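Local coordinates for 2,3-bisphosphoglycerate-independent phosphoglycerate mutase (Pyrococcus horikoshii, PDB 2ZKT), which probably interconverts 2-phosphoglycerate and 3-phosphoglycerate in glycolysis, as a metal-dependent mutase of the alkaline phosphatase superfamily that needs no 2,3-bisphosphoglycerate, at residues P28-M37 against P313-D324. Numbering follows the deposited sequence.
Sequences PLEYANTPNM and PKLKAELIERAD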
ATOM      1  N   PRO B  28      -7.751   4.757   1.527  1.00 40.01           N
ATOM      2  CA  PRO B  28      -7.278   3.463   1.011  1.00 39.28           C
ATOM      3  C   PRO B  28      -6.071   3.631   0.079  1.00 39.82           C
ATOM      4  O   PRO B  28      -5.133   2.835   0.115  1.00 40.91           O
ATOM      5  CB  PRO B  28      -8.510   2.920   0.277  1.00 38.94           C
ATOM      6  CG  PRO B  28      -9.630   3.409   1.159  1.00 38.25           C
ATOM      7  CD  PRO B  28      -9.225   4.849   1.447  1.00 39.12           C
ATOM      8  N   LEU B  29      -6.103   4.670  -0.752  1.00 37.11           N
ATOM      9  CA  LEU B  29      -5.016   4.927  -1.691  1.00 36.12           C
ATOM     10  C   LEU B  29      -3.718   5.283  -0.983  1.00 38.00           C
ATOM     11  O   LEU B  29      -2.646   4.862  -1.410  1.00 35.90           O
ATOM     12  CB  LEU B  29      -5.380   6.070  -2.660  1.00 36.64           C
ATOM     13  CG  LEU B  29      -4.198   6.593  -3.517  1.00 37.08           C
ATOM     14  CD1 LEU B  29      -3.502   5.441  -4.245  1.00 32.48           C
ATOM     15  CD2 LEU B  29      -4.724   7.621  -4.520  1.00 34.45           C
ATOM     16  N   GLU B  30      -3.815   6.050   0.100  1.00 38.57           N
ATOM     17  CA  GLU B  30      -2.620   6.451   0.833  1.00 40.10           C
ATOM     18  C   GLU B  30      -2.063   5.258   1.611  1.00 42.77           C
ATOM     19  O   GLU B  30      -0.864   4.955   1.537  1.00 42.21           O
ATOM     20  CB  GLU B  30      -2.946   7.628   1.775  1.00 38.19           C
ATOM     21  CG  GLU B  30      -3.320   8.908   1.029  1.00 39.45           C
ATOM     22  CD  GLU B  30      -3.992   9.954   1.918  1.00 39.89           C
ATOM     23  OE1 GLU B  30      -4.680   9.558   2.896  1.00 38.41           O
ATOM     24  OE2 GLU B  30      -3.850  11.175   1.629  1.00 39.70           O
ATOM     25  N   TYR B  31      -2.965   4.573   2.323  1.00 42.66           N
ATOM     26  CA  TYR B  31      -2.653   3.395   3.143  1.00 42.71           C
ATOM     27  C   TYR B  31      -2.063   2.250   2.300  1.00 43.47           C
ATOM     28  O   TYR B  31      -1.069   1.647   2.676  1.00 42.38           O
ATOM     29  CB  TYR B  31      -3.943   2.914   3.835  1.00 42.77           C
ATOM     30  CG  TYR B  31      -3.790   1.695   4.726  1.00 42.14           C
ATOM     31  CD1 TYR B  31      -3.291   1.812   6.027  1.00 43.67           C
ATOM     32  CD2 TYR B  31      -4.163   0.423   4.275  1.00 40.60           C
ATOM     33  CE1 TYR B  31      -3.165   0.698   6.856  1.00 42.89           C
ATOM     34  CE2 TYR B  31      -4.042  -0.703   5.102  1.00 38.39           C
ATOM     35  CZ  TYR B  31      -3.542  -0.556   6.391  1.00 41.60           C
ATOM     36  OH  TYR B  31      -3.418  -1.659   7.223  1.00 46.58           O
ATOM     37  N   ALA B  32      -2.692   1.964   1.158  1.00 43.01           N
ATOM     38  CA  ALA B  32      -2.254   0.891   0.264  1.00 43.19           C
ATOM     39  C   ALA B  32      -0.803   1.051  -0.158  1.00 44.14           C
ATOM     40  O   ALA B  32      -0.348   2.153  -0.420  1.00 46.37           O
ATOM     41  CB  ALA B  32      -3.155   0.851  -0.981  1.00 42.22           C
ATOM     42  N   ASN B  33      -0.073  -0.060  -0.224  1.00 46.13           N
ATOM     43  CA  ASN B  33       1.325  -0.028  -0.643  1.00 46.21           C
ATOM     44  C   ASN B  33       1.332   0.059  -2.174  1.00 44.39           C
ATOM     45  O   ASN B  33       1.015  -0.912  -2.867  1.00 45.36           O
ATOM     46  CB  ASN B  33       2.037  -1.303  -0.160  1.00 49.30           C
ATOM     47  CG  ASN B  33       3.499  -1.358  -0.577  1.00 51.34           C
ATOM     48  OD1 ASN B  33       4.234  -0.383  -0.430  1.00 52.72           O
ATOM     49  ND2 ASN B  33       3.927  -2.509  -1.090  1.00 52.41           N
ATOM     50  N   THR B  34       1.702   1.233  -2.693  1.00 42.51           N
ATOM     51  CA  THR B  34       1.719   1.481  -4.138  1.00 40.10           C
ATOM     52  C   THR B  34       3.040   2.106  -4.591  1.00 40.39           C
ATOM     53  O   THR B  34       3.069   3.245  -5.075  1.00 38.16           O
ATOM     54  CB  THR B  34       0.577   2.446  -4.526  1.00 40.14           C
ATOM     55  OG1 THR B  34       0.780   3.708  -3.860  1.00 39.97           O
ATOM     56  CG2 THR B  34      -0.778   1.883  -4.086  1.00 37.16           C
ATOM     57  N   PRO B  35       4.150   1.350  -4.485  1.00 41.17           N
ATOM     58  CA  PRO B  35       5.463   1.876  -4.888  1.00 40.49           C
ATOM     59  C   PRO B  35       5.588   2.394  -6.325  1.00 40.70           C
ATOM     60  O   PRO B  35       6.387   3.290  -6.584  1.00 40.48           O
ATOM     61  CB  PRO B  35       6.401   0.700  -4.602  1.00 40.34           C
ATOM     62  CG  PRO B  35       5.535  -0.495  -4.894  1.00 38.60           C
ATOM     63  CD  PRO B  35       4.226  -0.106  -4.214  1.00 42.16           C
ATOM     64  N   ASN B  36       4.807   1.837  -7.261  1.00 40.83           N
ATOM     65  CA  ASN B  36       4.874   2.262  -8.667  1.00 41.18           C
ATOM     66  C   ASN B  36       4.200   3.612  -8.928  1.00 41.47           C
ATOM     67  O   ASN B  36       4.756   4.466  -9.625  1.00 41.15           O
ATOM     68  CB  ASN B  36       4.287   1.170  -9.581  1.00 41.38           C
ATOM     69  CG  ASN B  36       5.218  -0.046  -9.701  1.00 40.85           C
ATOM     70  OD1 ASN B  36       6.304   0.050 -10.268  1.00 43.08           O
ATOM     71  ND2 ASN B  36       4.798  -1.184  -9.145  1.00 37.35           N
ATOM     72  N   MET B  37       3.011   3.821  -8.372  1.00 42.95           N
ATOM     73  CA  MET B  37       2.353   5.110  -8.556  1.00 44.49           C
ATOM     74  C   MET B  37       3.160   6.190  -7.798  1.00 44.07           C
ATOM     75  O   MET B  37       3.256   7.338  -8.259  1.00 43.93           O
ATOM     76  CB  MET B  37       0.883   5.044  -8.087  1.00 44.23           C
ATOM     77  CG  MET B  37      -0.003   4.219  -9.051  1.00 44.97           C
ATOM     78  SD  MET B  37      -1.787   4.150  -8.678  1.00 48.40           S
ATOM     79  CE  MET B  37      -1.906   2.634  -7.661  1.00 43.88           C
ATOM     80  N   PRO B 313     -12.777  -0.651   3.260  1.00 52.45           N
ATOM     81  CA  PRO B 313     -11.521   0.112   3.151  1.00 51.51           C
ATOM     82  C   PRO B 313     -10.272  -0.724   2.877  1.00 50.36           C
ATOM     83  O   PRO B 313      -9.482  -0.408   1.979  1.00 48.38           O
ATOM     84  CB  PRO B 313     -11.433   0.829   4.507  1.00 51.83           C
ATOM     85  CG  PRO B 313     -12.858   1.049   4.849  1.00 52.65           C
ATOM     86  CD  PRO B 313     -13.488  -0.285   4.502  1.00 52.23           C
ATOM     87  N   LYS B 314     -10.097  -1.781   3.669  1.00 49.47           N
ATOM     88  CA  LYS B 314      -8.939  -2.665   3.526  1.00 50.19           C
ATOM     89  C   LYS B 314      -8.989  -3.344   2.156  1.00 48.85           C
ATOM     90  O   LYS B 314      -7.991  -3.389   1.428  1.00 49.21           O
ATOM     91  CB  LYS B 314      -8.958  -3.725   4.633  1.00 52.02           C
ATOM     92  CG  LYS B 314      -8.923  -3.173   6.059  1.00 55.27           C
ATOM     93  CD  LYS B 314      -7.505  -3.163   6.620  1.00 63.63           C
ATOM     94  CE  LYS B 314      -7.510  -2.922   8.129  1.00 66.71           C
ATOM     95  NZ  LYS B 314      -6.134  -2.995   8.704  1.00 69.41           N
ATOM     96  N   LEU B 315     -10.160  -3.881   1.810  1.00 48.50           N
ATOM     97  CA  LEU B 315     -10.330  -4.553   0.526  1.00 48.12           C
ATOM     98  C   LEU B 315     -10.016  -3.588  -0.613  1.00 48.00           C
ATOM     99  O   LEU B 315      -9.287  -3.942  -1.551  1.00 47.71           O
ATOM    100  CB  LEU B 315     -11.769  -5.073   0.378  1.00 47.54           C
ATOM    101  CG  LEU B 315     -12.095  -5.687  -0.994  1.00 47.51           C
ATOM    102  CD1 LEU B 315     -11.081  -6.789  -1.308  1.00 49.55           C
ATOM    103  CD2 LEU B 315     -13.520  -6.244  -0.999  1.00 48.63           C
ATOM    104  N   LYS B 316     -10.565  -2.371  -0.531  1.00 47.16           N
ATOM    105  CA  LYS B 316     -10.331  -1.363  -1.569  1.00 47.57           C
ATOM    106  C   LYS B 316      -8.830  -1.088  -1.665  1.00 46.95           C
ATOM    107  O   LYS B 316      -8.270  -1.043  -2.762  1.00 46.25           O
ATOM    108  CB  LYS B 316     -11.095  -0.066  -1.254  1.00 46.69           C
ATOM    109  CG  LYS B 316     -10.927   1.034  -2.304  1.00 47.95           C
ATOM    110  CD  LYS B 316     -11.880   2.206  -2.014  1.00 47.93           C
ATOM    111  CE  LYS B 316     -11.693   3.354  -3.003  1.00 47.09           C
ATOM    112  NZ  LYS B 316     -12.712   4.422  -2.799  1.00 43.80           N
ATOM    113  N   ALA B 317      -8.180  -0.921  -0.510  1.00 45.64           N
ATOM    114  CA  ALA B 317      -6.738  -0.672  -0.486  1.00 47.96           C
ATOM    115  C   ALA B 317      -6.020  -1.874  -1.125  1.00 48.11           C
ATOM    116  O   ALA B 317      -5.068  -1.709  -1.895  1.00 49.95           O
ATOM    117  CB  ALA B 317      -6.252  -0.463   0.964  1.00 45.85           C
ATOM    118  N   GLU B 318      -6.491  -3.080  -0.803  1.00 47.82           N
ATOM    119  CA  GLU B 318      -5.909  -4.309  -1.350  1.00 50.06           C
ATOM    120  C   GLU B 318      -6.032  -4.292  -2.891  1.00 47.71           C
ATOM    121  O   GLU B 318      -5.094  -4.659  -3.613  1.00 45.68           O
ATOM    122  CB  GLU B 318      -6.644  -5.529  -0.760  1.00 52.61           C
ATOM    123  CG  GLU B 318      -5.904  -6.864  -0.874  1.00 60.53           C
ATOM    124  CD  GLU B 318      -5.865  -7.411  -2.296  1.00 71.77           C
ATOM    125  OE1 GLU B 318      -6.952  -7.648  -2.879  1.00 77.90           O
ATOM    126  OE2 GLU B 318      -4.745  -7.607  -2.825  1.00 75.65           O
ATOM    127  N   LEU B 319      -7.189  -3.848  -3.388  1.00 45.27           N
ATOM    128  CA  LEU B 319      -7.405  -3.775  -4.829  1.00 45.11           C
ATOM    129  C   LEU B 319      -6.554  -2.685  -5.496  1.00 44.05           C
ATOM    130  O   LEU B 319      -6.092  -2.839  -6.625  1.00 45.21           O
ATOM    131  CB  LEU B 319      -8.888  -3.516  -5.080  1.00 45.20           C
ATOM    132  CG  LEU B 319      -9.726  -4.753  -4.733  1.00 45.53           C
ATOM    133  CD1 LEU B 319     -11.228  -4.463  -4.693  1.00 46.85           C
ATOM    134  CD2 LEU B 319      -9.524  -5.905  -5.721  1.00 45.62           C
ATOM    135  N   ILE B 320      -6.389  -1.535  -4.785  1.00 43.17           N
ATOM    136  CA  ILE B 320      -5.524  -0.499  -5.350  1.00 42.71           C
ATOM    137  C   ILE B 320      -4.092  -1.023  -5.496  1.00 45.45           C
ATOM    138  O   ILE B 320      -3.326  -0.604  -6.360  1.00 44.23           O
ATOM    139  CB  ILE B 320      -5.555   0.774  -4.466  1.00 42.67           C
ATOM    140  CG1 ILE B 320      -6.944   1.445  -4.529  1.00 39.13           C
ATOM    141  CG2 ILE B 320      -4.521   1.798  -4.985  1.00 41.67           C
ATOM    142  CD1 ILE B 320      -7.088   2.635  -3.558  1.00 36.70           C
ATOM    143  N   GLU B 321      -3.735  -1.968  -4.591  1.00 46.41           N
ATOM    144  CA  GLU B 321      -2.404  -2.575  -4.667  1.00 49.43           C
ATOM    145  C   GLU B 321      -2.271  -3.491  -5.891  1.00 49.79           C
ATOM    146  O   GLU B 321      -1.219  -3.581  -6.510  1.00 50.67           O
ATOM    147  CB  GLU B 321      -2.128  -3.364  -3.370  1.00 50.00           C
ATOM    148  CG  GLU B 321      -1.592  -2.476  -2.231  1.00 50.57           C
ATOM    149  CD  GLU B 321      -1.289  -3.306  -0.991  1.00 54.13           C
ATOM    150  OE1 GLU B 321      -0.791  -4.414  -1.124  1.00 60.03           O
ATOM    151  OE2 GLU B 321      -1.512  -2.812   0.109  1.00 59.32           O
ATOM    152  N   ARG B 322      -3.353  -4.183  -6.249  1.00 50.86           N
ATOM    153  CA  ARG B 322      -3.314  -5.051  -7.426  1.00 50.65           C
ATOM    154  C   ARG B 322      -3.132  -4.151  -8.657  1.00 50.28           C
ATOM    155  O   ARG B 322      -2.442  -4.509  -9.620  1.00 50.93           O
ATOM    156  CB  ARG B 322      -4.609  -5.879  -7.520  1.00 49.34           C
ATOM    157  CG  ARG B 322      -4.662  -7.004  -6.481  1.00 52.47           C
ATOM    158  CD  ARG B 322      -6.007  -7.726  -6.441  1.00 53.00           C
ATOM    159  NE  ARG B 322      -6.438  -8.178  -7.766  1.00 56.25           N
ATOM    160  CZ  ARG B 322      -7.651  -8.675  -8.019  1.00 58.03           C
ATOM    161  NH1 ARG B 322      -8.541  -8.782  -7.030  1.00 58.51           N
ATOM    162  NH2 ARG B 322      -7.981  -9.044  -9.256  1.00 59.70           N
ATOM    163  N   ALA B 323      -3.746  -2.967  -8.613  1.00 49.27           N
ATOM    164  CA  ALA B 323      -3.621  -2.016  -9.711  1.00 48.84           C
ATOM    165  C   ALA B 323      -2.167  -1.536  -9.793  1.00 48.59           C
ATOM    166  O   ALA B 323      -1.612  -1.403 -10.894  1.00 49.51           O
ATOM    167  CB  ALA B 323      -4.577  -0.813  -9.491  1.00 47.09           C
ATOM    168  N   ASP B 324      -1.538  -1.283  -8.639  1.00 47.55           N
ATOM    169  CA  ASP B 324      -0.154  -0.811  -8.665  1.00 49.30           C
ATOM    170  C   ASP B 324       0.751  -1.815  -9.374  1.00 49.05           C
ATOM    171  O   ASP B 324       1.619  -1.426 -10.171  1.00 48.94           O
ATOM    172  CB  ASP B 324       0.383  -0.538  -7.250  1.00 48.97           C
ATOM    173  CG  ASP B 324       1.612   0.381  -7.258  1.00 51.17           C
ATOM    174  OD1 ASP B 324       1.482   1.541  -7.724  1.00 54.08           O
ATOM    175  OD2 ASP B 324       2.708  -0.047  -6.809  1.00 53.95           O
TER
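D324, on helix 313-331 of the alkaline phosphatase-like domain, binds the first backbone amides of helix 35-43 with both carboxylate oxygens. Its OD2 accepts N36 N at 2.9 Å, with an N-H...O angle of 166°. Its OD1 accepts M37 N at 2.8 Å; each oxygen uses its syn lone pair, so two first-turn amides fix the carboxylate's rotation. The reach follows from chi1 of -161°, which sets CG opposite the backbone N; the helix end would probably stabilise the negative charge. With an alanine here the N36 and M37 amides lose both carboxylate acceptors, and the start of the helix is likely to be freer to shift. One turn earlier, E321 OE2 receives N33 N at 3.1 Å, the donor standing 51° out of the carboxylate plane. Beside and beyond these bonds the packing is largely apolar: M37 CE meets I320 CG2 at 3.8 Å, and toward the start of helix 313-331 A32 CB lies 3.9 Å from A317 CB and P28 sits as a knob among P313, K316, A317 and I320. Further out, K316 runs extended past P28 to a salt bridge with D17, while N33 packs on N33 of the second subunit. At the far end, K314 NZ makes a weak hydrogen bond to Y31 OH, 3.4 Å long.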